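Local atomic coordinates of phosphodiesterase (Trypanosoma brucei brucei, PDB entry 5H2Q), a protein that belongs to the phosphodiesterase family, an all-helical fold of the HD clan that carries a zinc and a magnesium ion. Residues Phe31-Ala36 with Arg254-Ala259; Val96-Tyr101 with Val246-Asp251; Asn137-Tyr140 with Glu144-Leu147. All blocks are in the same frame, centred on the assembly; numbering follows the deposited sequence.

Contact 1 and contact 2 are neighbours, their centres 9 Å apart on the same side of the chain's centre, and they touch where Phe31 CB packs on Gln98 NE2 at 3.6 Å. Both involve the region of helix 250-274: contact 1 uses its early turns, contact 2 the loop that leads into it. Contact 3 lies across the chain's centre from contact 2, about 30 Å away between centres, and joins helix 137-142 to helix 146-154. Along the sequence the pairs enclose one another, contact 1 outermost, then contact 2, then the short-range contact 3. Contact 1 thus ties helix 33-38 to helix 250-274 itself, contact 2 ties helix 90-105 to the loop before it, and contact 3 is local.

Contact 1. Residues Phe31-Ala36 with Arg254-Ala259. With LLI ((4~{a}~{S},8~{a}~{R})-2-cycloheptyl-4-[4-methoxy-3-[2-(2-oxidanylideneimidazolidin-1-yl)ethoxy]phenyl]-4~{a},5,8,8~{a}-tetrahydrophthalazin-1-one), chain E.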
loop_
_atom_site.group_PDB
_atom_site.type_symbol
_atom_site.label_atom_id
_atom_site.label_comp_id
_atom_site.label_asym_id
_atom_site.label_seq_id
_atom_site.Cartn_x
_atom_site.Cartn_y
_atom_site.Cartn_z
ATOM N N PHE A 31 -5.501 14.986 1.880
ATOM C CA PHE A 31 -5.639 14.489 3.240
ATOM C C PHE A 31 -4.251 14.284 3.819
ATOM O O PHE A 31 -3.388 13.726 3.146
ATOM C CB PHE A 31 -6.439 13.168 3.276
ATOM C CG PHE A 31 -6.452 12.573 4.668
ATOM C CD1 PHE A 31 -7.170 13.181 5.699
ATOM C CD2 PHE A 31 -5.736 11.413 4.953
ATOM C CE1 PHE A 31 -7.169 12.643 6.982
ATOM C CE2 PHE A 31 -5.720 10.885 6.250
ATOM C CZ PHE A 31 -6.434 11.507 7.251
ATOM N N ASP A 32 -4.039 14.780 5.032
ATOM C CA ASP A 32 -2.743 14.744 5.717
ATOM C C ASP A 32 -2.782 13.771 6.903
ATOM O O ASP A 32 -3.230 14.118 8.003
ATOM C CB ASP A 32 -2.389 16.159 6.180
ATOM C CG ASP A 32 -0.973 16.314 6.706
ATOM O OD1 ASP A 32 -0.346 15.275 7.064
ATOM O OD2 ASP A 32 -0.511 17.467 6.816
ATOM N N LEU A 33 -2.298 12.535 6.672
ATOM C CA LEU A 33 -2.265 11.518 7.713
ATOM C C LEU A 33 -1.307 11.873 8.868
ATOM O O LEU A 33 -1.590 11.534 10.030
ATOM C CB LEU A 33 -1.922 10.131 7.093
ATOM C CG LEU A 33 -1.938 8.925 8.054
ATOM C CD1 LEU A 33 -3.306 8.740 8.753
ATOM C CD2 LEU A 33 -1.595 7.651 7.288
ATOM N N PHE A 34 -0.191 12.559 8.553
ATOM C CA PHE A 34 0.789 12.969 9.569
ATOM C C PHE A 34 0.148 13.913 10.574
ATOM O O PHE A 34 0.308 13.714 11.773
ATOM C CB PHE A 34 2.022 13.611 8.932
ATOM C CG PHE A 34 2.906 12.590 8.248
ATOM C CD1 PHE A 34 3.677 11.697 8.995
ATOM C CD2 PHE A 34 2.909 12.471 6.871
ATOM C CE1 PHE A 34 4.462 10.730 8.368
ATOM C CE2 PHE A 34 3.732 11.520 6.234
ATOM C CZ PHE A 34 4.473 10.640 6.990
ATOM N N GLN A 35 -0.659 14.870 10.086
ATOM C CA GLN A 35 -1.371 15.799 10.965
ATOM C C GLN A 35 -2.455 15.057 11.783
ATOM O O GLN A 35 -2.579 15.302 12.981
ATOM C CB GLN A 35 -1.936 16.974 10.165
ATOM C CG GLN A 35 -2.405 18.123 11.054
ATOM C CD GLN A 35 -1.272 18.695 11.900
ATOM O OE1 GLN A 35 -0.276 19.191 11.380
ATOM N NE2 GLN A 35 -1.397 18.608 13.216
ATOM N N ALA A 36 -3.195 14.115 11.157
ATOM C CA ALA A 36 -4.197 13.300 11.867
ATOM C C ALA A 36 -3.521 12.505 13.022
ATOM O O ALA A 36 -4.065 12.426 14.121
ATOM C CB ALA A 36 -4.904 12.351 10.887
ATOM N N ARG A 254 7.858 14.814 2.025
ATOM C CA ARG A 254 9.105 14.918 2.796
ATOM C C ARG A 254 9.094 14.032 4.048
ATOM O O ARG A 254 10.102 13.378 4.324
ATOM C CB ARG A 254 9.426 16.395 3.122
ATOM C CG ARG A 254 10.624 16.624 4.048
ATOM C CD ARG A 254 10.893 18.106 4.241
ATOM N NE ARG A 254 12.326 18.385 4.354
ATOM C CZ ARG A 254 12.970 18.585 5.501
ATOM N NH1 ARG A 254 14.274 18.826 5.502
ATOM N NH2 ARG A 254 12.313 18.550 6.655
ATOM N N GLN A 255 7.980 14.036 4.830
ATOM C CA GLN A 255 7.839 13.204 6.022
ATOM C C GLN A 255 7.906 11.702 5.666
ATOM O O GLN A 255 8.558 10.947 6.380
ATOM C CB GLN A 255 6.597 13.575 6.841
ATOM C CG GLN A 255 6.706 14.924 7.573
ATOM C CD GLN A 255 5.448 15.256 8.349
ATOM O OE1 GLN A 255 4.622 16.045 7.905
ATOM N NE2 GLN A 255 5.272 14.656 9.531
ATOM N N TRP A 256 7.306 11.290 4.514
ATOM C CA TRP A 256 7.404 9.900 4.070
ATOM C C TRP A 256 8.876 9.562 3.733
ATOM O O TRP A 256 9.350 8.490 4.096
ATOM C CB TRP A 256 6.536 9.655 2.831
ATOM C CG TRP A 256 5.056 9.614 3.109
ATOM C CD1 TRP A 256 4.097 10.424 2.570
ATOM C CD2 TRP A 256 4.375 8.733 4.012
ATOM N NE1 TRP A 256 2.858 10.084 3.063
ATOM C CE2 TRP A 256 2.999 9.060 3.959
ATOM C CE3 TRP A 256 4.791 7.699 4.873
ATOM C CZ2 TRP A 256 2.046 8.408 4.743
ATOM C CZ3 TRP A 256 3.838 7.051 5.648
ATOM C CH2 TRP A 256 2.481 7.375 5.547
ATOM N N ALA A 257 9.587 10.491 3.062
ATOM C CA ALA A 257 11.004 10.350 2.694
ATOM C C ALA A 257 11.872 10.189 3.940
ATOM O O ALA A 257 12.720 9.295 3.974
ATOM C CB ALA A 257 11.460 11.543 1.877
ATOM N N MET A 258 11.589 10.962 4.998
ATOM C CA MET A 258 12.320 10.845 6.262
ATOM C C MET A 258 12.136 9.457 6.876
ATOM O O MET A 258 13.120 8.840 7.296
ATOM C CB MET A 258 11.893 11.934 7.257
ATOM C CG MET A 258 12.321 13.338 6.849
ATOM S SD MET A 258 11.415 14.626 7.760
ATOM C CE MET A 258 12.034 14.361 9.419
ATOM N N ALA A 259 10.879 8.968 6.923
ATOM C CA ALA A 259 10.519 7.669 7.492
ATOM C C ALA A 259 11.195 6.510 6.716
ATOM O O ALA A 259 11.800 5.631 7.356
ATOM C CB ALA A 259 8.995 7.498 7.485
HETATM C C2 LLI E . 11.390 5.621 -1.511
HETATM C C3 LLI E . 10.268 6.192 -0.873
HETATM O O1 LLI E . 12.482 6.441 -1.661
HETATM C C12 LLI E . 9.118 1.124 -1.560
HETATM C C14 LLI E . 9.735 -0.256 -1.216
HETATM C C15 LLI E . 10.723 -0.753 -2.267
HETATM C C16 LLI E . 8.219 1.028 -2.802
HETATM C C17 LLI E . 7.329 -0.192 -2.786
HETATM C C18 LLI E . 8.624 -1.287 -0.958
HETATM C C19 LLI E . 7.578 -1.271 -2.044
HETATM C C21 LLI E . 12.479 0.036 -3.870
HETATM C C22 LLI E . 13.884 0.501 -3.321
HETATM C C23 LLI E . 12.076 0.722 -5.213
HETATM C C24 LLI E . 15.109 0.279 -4.210
HETATM C C25 LLI E . 13.001 0.594 -6.422
HETATM C C26 LLI E . 14.238 1.500 -6.398
HETATM C C27 LLI E . 15.323 1.299 -5.327
HETATM C C28 LLI E . 13.638 5.906 -2.323
HETATM C C29 LLI E . 14.705 6.961 -2.258
HETATM C C4 LLI E . 11.383 4.272 -1.837
HETATM C C5 LLI E . 9.174 5.393 -0.557
HETATM C C6 LLI E . 10.284 3.474 -1.523
HETATM C C7 LLI E . 9.189 4.045 -0.879
HETATM O O8 LLI E . 10.349 7.536 -0.625
HETATM C C9 LLI E . 9.354 8.122 0.221
HETATM C C10 LLI E . 10.296 2.033 -1.870
HETATM N N11 LLI E . 11.398 1.603 -2.459
HETATM N N13 LLI E . 11.478 0.281 -2.814
HETATM O O20 LLI E . 10.819 -1.925 -2.594
HETATM N N30 LLI E . 15.387 7.012 -0.954
HETATM C C31 LLI E . 15.806 5.807 -0.234
HETATM C C32 LLI E . 15.355 8.095 -0.118
HETATM C C33 LLI E . 16.405 6.374 1.047
HETATM N N34 LLI E . 15.929 7.748 1.044
HETATM O O35 LLI E . 14.919 9.200 -0.413
HETATM O O HOH W 1 2.033 17.095 7.978
#
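Behind the wall of the LLI pocket, Phe34 packs against Trp256 and Gln255 on helix 250-274. Trp256 and Ala257 belong to that pocket, and LLI C9 approaches the backbone nitrogen of Ala257, 3.7 Å away. The Phe34 ring directs its edge at the indole face: the ring centroids, taken with the six-membered ring of Trp256, are 4.5 Å apart and the planes are inclined at 60°, an edge-to-face stack. The two rings come closest at Phe34 CE2 and Trp256 CE2, 3.4 Å. Leu33 adds its CD2 methyl at the indole edge, 4.4 Å from Trp256 CH2.

In this all-helical fold the contact joins the start of the short helix 33-38 to the early turns of helix 250-274. Gln255 lies over one face of Phe34, its CB 3.6 Å from the ring centroid and only 12° off the normal, a CH-pi contact. With CG anti to the carbonyl carbon (chi1 -71°) and an extended chain beyond, the glutamine runs past the ring in the opposite direction to Phe34, bringing NE2 within 3.4 Å of Phe34 CG. That amide nitrogen is hydrogen-bonded to Glu38, while a water bridges Gln255 OE1 and Asp32 OD2. Asp32 also caps helix 33-38, Gln35 N donating to its OD1 over 3.1 Å from above the carboxylate plane.

Contact 2. Residues Val96-Tyr101 with Val246-Asp251; sequences VCQTIY and VTKPFD
Thr99 and Lys248 lie on backbones that stay well apart: their CA atoms, the nearest pair between the segments, are separated by 9.4 Å. Residues 96-101 are helical throughout, part of helix 90-105, whereas on the other side Lys248 and Pro249, the latter at the N-cap position, lead into helix 250-274. Side chains must therefore span the gap, and the buried surface is small, 91 Å² over both sides.

Lys248 does most of the reaching. Its chain bends at chi2 (-46°) and again at chi4 (69°), which carries the ammonium group to the threonine tip to tip. NZ donates to Thr99 OG1 at 2.9 Å. The aliphatic end of the lysine packs on the same residue, CE being 3.7 Å from Thr99 CG2. Thr99 OG1 is also hydrogen-bonded to Asp95 O, one turn earlier in its helix, so two bonds hold the hydroxyl.

A second, indirect link runs through water: Lys248 NZ donates to it at 2.9 Å, and the same water lies within hydrogen-bonding distance, 2.8 Å, of Gln98 OE1. The amide nitrogen of Gln98 is held by the carbonyls of Val26 and Asp28, which fixes this side chain beside the water. Asp95 OD1 forms only a long, weak ion pair with the lysine. A lysine-to-threonine hydrogen bond with a water alongside thus joins helix 90-105 to the loop before helix 250-274 in the all-helical phosphodiesterase fold.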
loop_
_atom_site.group_PDB
_atom_site.type_symbol
_atom_site.label_atom_id
_atom_site.label_comp_id
_atom_site.label_asym_id
_atom_site.label_seq_id
_atom_site.Cartn_x
_atom_site.Cartn_y
_atom_site.Cartn_z
ATOM N N VAL A 96 -1.898 3.907 2.083
ATOM C CA VAL A 96 -2.074 3.276 0.765
ATOM C C VAL A 96 -3.572 3.072 0.458
ATOM O O VAL A 96 -4.017 3.323 -0.672
ATOM C CB VAL A 96 -1.226 2.000 0.602
ATOM C CG1 VAL A 96 -1.624 1.225 -0.650
ATOM C CG2 VAL A 96 0.270 2.346 0.581
ATOM N N CYS A 97 -4.337 2.678 1.479
ATOM C CA CYS A 97 -5.781 2.467 1.374
ATOM C C CYS A 97 -6.439 3.787 0.978
ATOM O O CYS A 97 -7.154 3.838 -0.018
ATOM C CB CYS A 97 -6.336 1.948 2.695
ATOM S SG CYS A 97 -8.109 1.583 2.651
ATOM N N GLN A 98 -6.165 4.865 1.757
ATOM C CA GLN A 98 -6.725 6.206 1.509
ATOM C C GLN A 98 -6.330 6.727 0.116
ATOM O O GLN A 98 -7.169 7.290 -0.605
ATOM C CB GLN A 98 -6.294 7.166 2.620
ATOM C CG GLN A 98 -7.097 8.480 2.605
ATOM C CD GLN A 98 -6.550 9.529 1.642
ATOM O OE1 GLN A 98 -5.370 9.533 1.272
ATOM N NE2 GLN A 98 -7.414 10.438 1.192
ATOM N N THR A 99 -5.058 6.551 -0.253
ATOM C CA THR A 99 -4.556 7.011 -1.553
ATOM C C THR A 99 -5.248 6.304 -2.697
ATOM O O THR A 99 -5.737 6.963 -3.616
ATOM C CB THR A 99 -3.025 6.858 -1.632
ATOM O OG1 THR A 99 -2.466 7.553 -0.529
ATOM C CG2 THR A 99 -2.461 7.446 -2.917
ATOM N N ILE A 100 -5.346 4.968 -2.635
ATOM C CA ILE A 100 -6.018 4.202 -3.683
ATOM C C ILE A 100 -7.480 4.677 -3.782
ATOM O O ILE A 100 -7.989 4.862 -4.882
ATOM C CB ILE A 100 -5.876 2.688 -3.482
ATOM C CG1 ILE A 100 -4.395 2.257 -3.760
ATOM C CG2 ILE A 100 -6.817 1.917 -4.402
ATOM C CD1 ILE A 100 -4.128 0.862 -3.363
ATOM N N TYR A 101 -8.127 4.923 -2.636
ATOM C CA TYR A 101 -9.492 5.444 -2.653
ATOM C C TYR A 101 -9.548 6.730 -3.538
ATOM O O TYR A 101 -10.445 6.858 -4.380
ATOM C CB TYR A 101 -9.958 5.784 -1.234
ATOM C CG TYR A 101 -11.415 6.188 -1.217
ATOM C CD1 TYR A 101 -11.800 7.498 -1.499
ATOM C CD2 TYR A 101 -12.409 5.257 -0.936
ATOM C CE1 TYR A 101 -13.147 7.863 -1.528
ATOM C CE2 TYR A 101 -13.759 5.606 -0.973
ATOM C CZ TYR A 101 -14.122 6.913 -1.252
ATOM O OH TYR A 101 -15.452 7.267 -1.223
ATOM N N VAL A 246 5.459 10.253 -3.377
ATOM C CA VAL A 246 6.008 11.355 -4.188
ATOM C C VAL A 246 4.909 12.233 -4.842
ATOM O O VAL A 246 5.242 13.302 -5.359
ATOM C CB VAL A 246 7.037 10.847 -5.233
ATOM C CG1 VAL A 246 8.182 10.109 -4.545
ATOM C CG2 VAL A 246 6.364 9.955 -6.269
ATOM N N THR A 247 3.614 11.775 -4.833
ATOM C CA THR A 247 2.481 12.474 -5.465
ATOM C C THR A 247 1.749 13.420 -4.492
ATOM O O THR A 247 0.801 14.107 -4.889
ATOM C CB THR A 247 1.474 11.454 -6.050
ATOM O OG1 THR A 247 0.706 10.848 -4.994
ATOM C CG2 THR A 247 2.106 10.405 -6.959
ATOM N N LYS A 248 2.169 13.449 -3.228
ATOM C CA LYS A 248 1.518 14.215 -2.164
ATOM C C LYS A 248 2.012 15.665 -1.993
ATOM O O LYS A 248 3.092 15.971 -2.511
ATOM C CB LYS A 248 1.651 13.447 -0.838
ATOM C CG LYS A 248 1.167 11.979 -0.884
ATOM C CD LYS A 248 -0.199 11.841 -1.600
ATOM C CE LYS A 248 -0.775 10.451 -1.549
ATOM N NZ LYS A 248 -1.190 10.111 -0.159
ATOM N N PRO A 249 1.332 16.545 -1.192
ATOM C CA PRO A 249 1.908 17.891 -0.936
ATOM C C PRO A 249 3.304 17.737 -0.303
ATOM O O PRO A 249 3.560 16.718 0.352
ATOM C CB PRO A 249 0.916 18.533 0.025
ATOM C CG PRO A 249 -0.391 17.798 -0.219
ATOM C CD PRO A 249 0.042 16.377 -0.484
ATOM N N PHE A 250 4.225 18.701 -0.544
ATOM C CA PHE A 250 5.630 18.562 -0.127
ATOM C C PHE A 250 5.842 18.217 1.325
ATOM O O PHE A 250 6.597 17.286 1.583
ATOM C CB PHE A 250 6.491 19.788 -0.497
ATOM C CG PHE A 250 7.977 19.497 -0.379
ATOM C CD1 PHE A 250 8.647 18.794 -1.375
ATOM C CD2 PHE A 250 8.699 19.916 0.734
ATOM C CE1 PHE A 250 10.014 18.503 -1.254
ATOM C CE2 PHE A 250 10.063 19.632 0.850
ATOM C CZ PHE A 250 10.714 18.931 -0.145
ATOM N N ASP A 251 5.217 18.937 2.257
ATOM C CA ASP A 251 5.358 18.658 3.700
ATOM C C ASP A 251 5.086 17.171 4.002
ATOM O O ASP A 251 5.701 16.600 4.907
ATOM C CB ASP A 251 4.385 19.539 4.514
ATOM C CG ASP A 251 4.591 19.506 6.020
ATOM O OD1 ASP A 251 5.733 19.733 6.469
ATOM O OD2 ASP A 251 3.592 19.324 6.752
HETATM O O HOH W 2 -3.858 11.129 -0.401
#

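Contact 3. Residues Asn137-Tyr140 with Glu144-Leu147; sequences NSFY and ESPL
A local packing across the short connection between two successive helices joins Tyr140 to Ser145 and Leu147, where helix 137-142 gives way to helix 146-154, at the periphery of the chain and about 21 Å from its centre to that of the contact. The backbones come close, with the CA atoms of Tyr140 and Ser145 only 5.0 Å apart. Across the connection, Ser145 N donates to Tyr140 O over 3.0 Å, with an N-H...O angle of 141°. Glu144 leaves the first helix with positive phi (57°), and Ser145 follows at the N-cap position of the next.

CD1 of Tyr140 takes the apolar part of the contact. It is 3.8 Å from Ser145 CB and 4.0 Å from Leu147 CB, both partners approaching the ring obliquely. The tyrosine's CG stands anti to the carbonyl carbon (chi1 -67°), a setting that places CD1 against Ser145 CB. Tyr140 and Leu147 lie side by side and point the same way. The hydroxyl of Ser145 is hydrogen-bonded to Thr143 OG1, within the connection itself, and Ser145 OG is 4.3 Å from Phe139 CE1.

Beyond the connection, helix 159-172 meets both partners, Tyr140 through Val159 and Leu160 and Leu147 through His163, while Phe139 packs on Gln267, Met270, Glu271 and Arg274 of helix 250-274.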
loop_
_atom_site.group_PDB
_atom_site.type_symbol
_atom_site.label_atom_id
_atom_site.label_comp_id
_atom_site.label_asym_id
_atom_site.label_seq_id
_atom_site.Cartn_x
_atom_site.Cartn_y
_atom_site.Cartn_z
ATOM N N ASN A 137 13.348 -7.800 0.811
ATOM C CA ASN A 137 13.484 -9.205 0.398
ATOM C C ASN A 137 14.951 -9.636 0.368
ATOM O O ASN A 137 15.289 -10.713 0.866
ATOM C CB ASN A 137 12.859 -9.449 -0.972
ATOM C CG ASN A 137 11.350 -9.527 -0.931
ATOM O OD1 ASN A 137 10.744 -9.586 0.147
ATOM N ND2 ASN A 137 10.711 -9.393 -2.092
ATOM N N SER A 138 15.817 -8.792 -0.220
ATOM C CA SER A 138 17.258 -9.073 -0.329
ATOM C C SER A 138 17.877 -9.438 1.023
ATOM O O SER A 138 18.632 -10.417 1.091
ATOM C CB SER A 138 17.987 -7.872 -0.924
ATOM O OG SER A 138 19.308 -8.269 -1.254
ATOM N N PHE A 139 17.526 -8.708 2.100
ATOM C CA PHE A 139 18.049 -8.971 3.456
ATOM C C PHE A 139 17.852 -10.428 3.873
ATOM O O PHE A 139 18.784 -11.045 4.403
ATOM C CB PHE A 139 17.404 -8.043 4.503
ATOM C CG PHE A 139 17.958 -8.235 5.901
ATOM C CD1 PHE A 139 17.402 -9.173 6.768
ATOM C CD2 PHE A 139 19.043 -7.484 6.349
ATOM C CE1 PHE A 139 17.927 -9.365 8.050
ATOM C CE2 PHE A 139 19.581 -7.697 7.622
ATOM C CZ PHE A 139 19.015 -8.626 8.463
ATOM N N TYR A 140 16.635 -10.960 3.681
ATOM C CA TYR A 140 16.314 -12.335 4.062
ATOM C C TYR A 140 17.143 -13.350 3.288
ATOM O O TYR A 140 17.504 -14.382 3.843
ATOM C CB TYR A 140 14.816 -12.615 3.869
ATOM C CG TYR A 140 13.982 -11.819 4.839
ATOM C CD1 TYR A 140 13.748 -12.283 6.131
ATOM C CD2 TYR A 140 13.528 -10.541 4.512
ATOM C CE1 TYR A 140 13.030 -11.525 7.053
ATOM C CE2 TYR A 140 12.789 -9.784 5.418
ATOM C CZ TYR A 140 12.551 -10.277 6.690
ATOM O OH TYR A 140 11.874 -9.509 7.602
ATOM N N GLU A 144 20.341 -15.523 4.920
ATOM C CA GLU A 144 19.796 -16.884 4.995
ATOM C C GLU A 144 18.831 -17.008 6.185
ATOM O O GLU A 144 18.812 -18.009 6.915
ATOM C CB GLU A 144 20.911 -17.968 4.978
ATOM C CG GLU A 144 21.841 -17.855 3.781
ATOM C CD GLU A 144 22.834 -18.993 3.623
ATOM O OE1 GLU A 144 23.559 -19.296 4.597
ATOM O OE2 GLU A 144 22.889 -19.578 2.519
ATOM N N SER A 145 18.021 -15.956 6.378
ATOM C CA SER A 145 17.001 -15.939 7.414
ATOM C C SER A 145 15.875 -16.965 7.094
ATOM O O SER A 145 15.634 -17.240 5.925
ATOM C CB SER A 145 16.447 -14.530 7.595
ATOM O OG SER A 145 17.383 -13.661 8.225
ATOM N N PRO A 146 15.209 -17.552 8.118
ATOM C CA PRO A 146 14.136 -18.531 7.866
ATOM C C PRO A 146 13.142 -18.188 6.752
ATOM O O PRO A 146 12.824 -19.080 5.966
ATOM C CB PRO A 146 13.455 -18.634 9.228
ATOM C CG PRO A 146 14.604 -18.471 10.194
ATOM C CD PRO A 146 15.423 -17.366 9.573
ATOM N N LEU A 147 12.649 -16.928 6.664
ATOM C CA LEU A 147 11.728 -16.571 5.576
ATOM C C LEU A 147 12.372 -16.625 4.188
ATOM O O LEU A 147 11.674 -16.931 3.215
ATOM C CB LEU A 147 11.025 -15.215 5.783
ATOM C CG LEU A 147 9.901 -15.150 6.836
ATOM C CD1 LEU A 147 9.372 -13.748 6.920
ATOM C CD2 LEU A 147 8.774 -16.130 6.548
#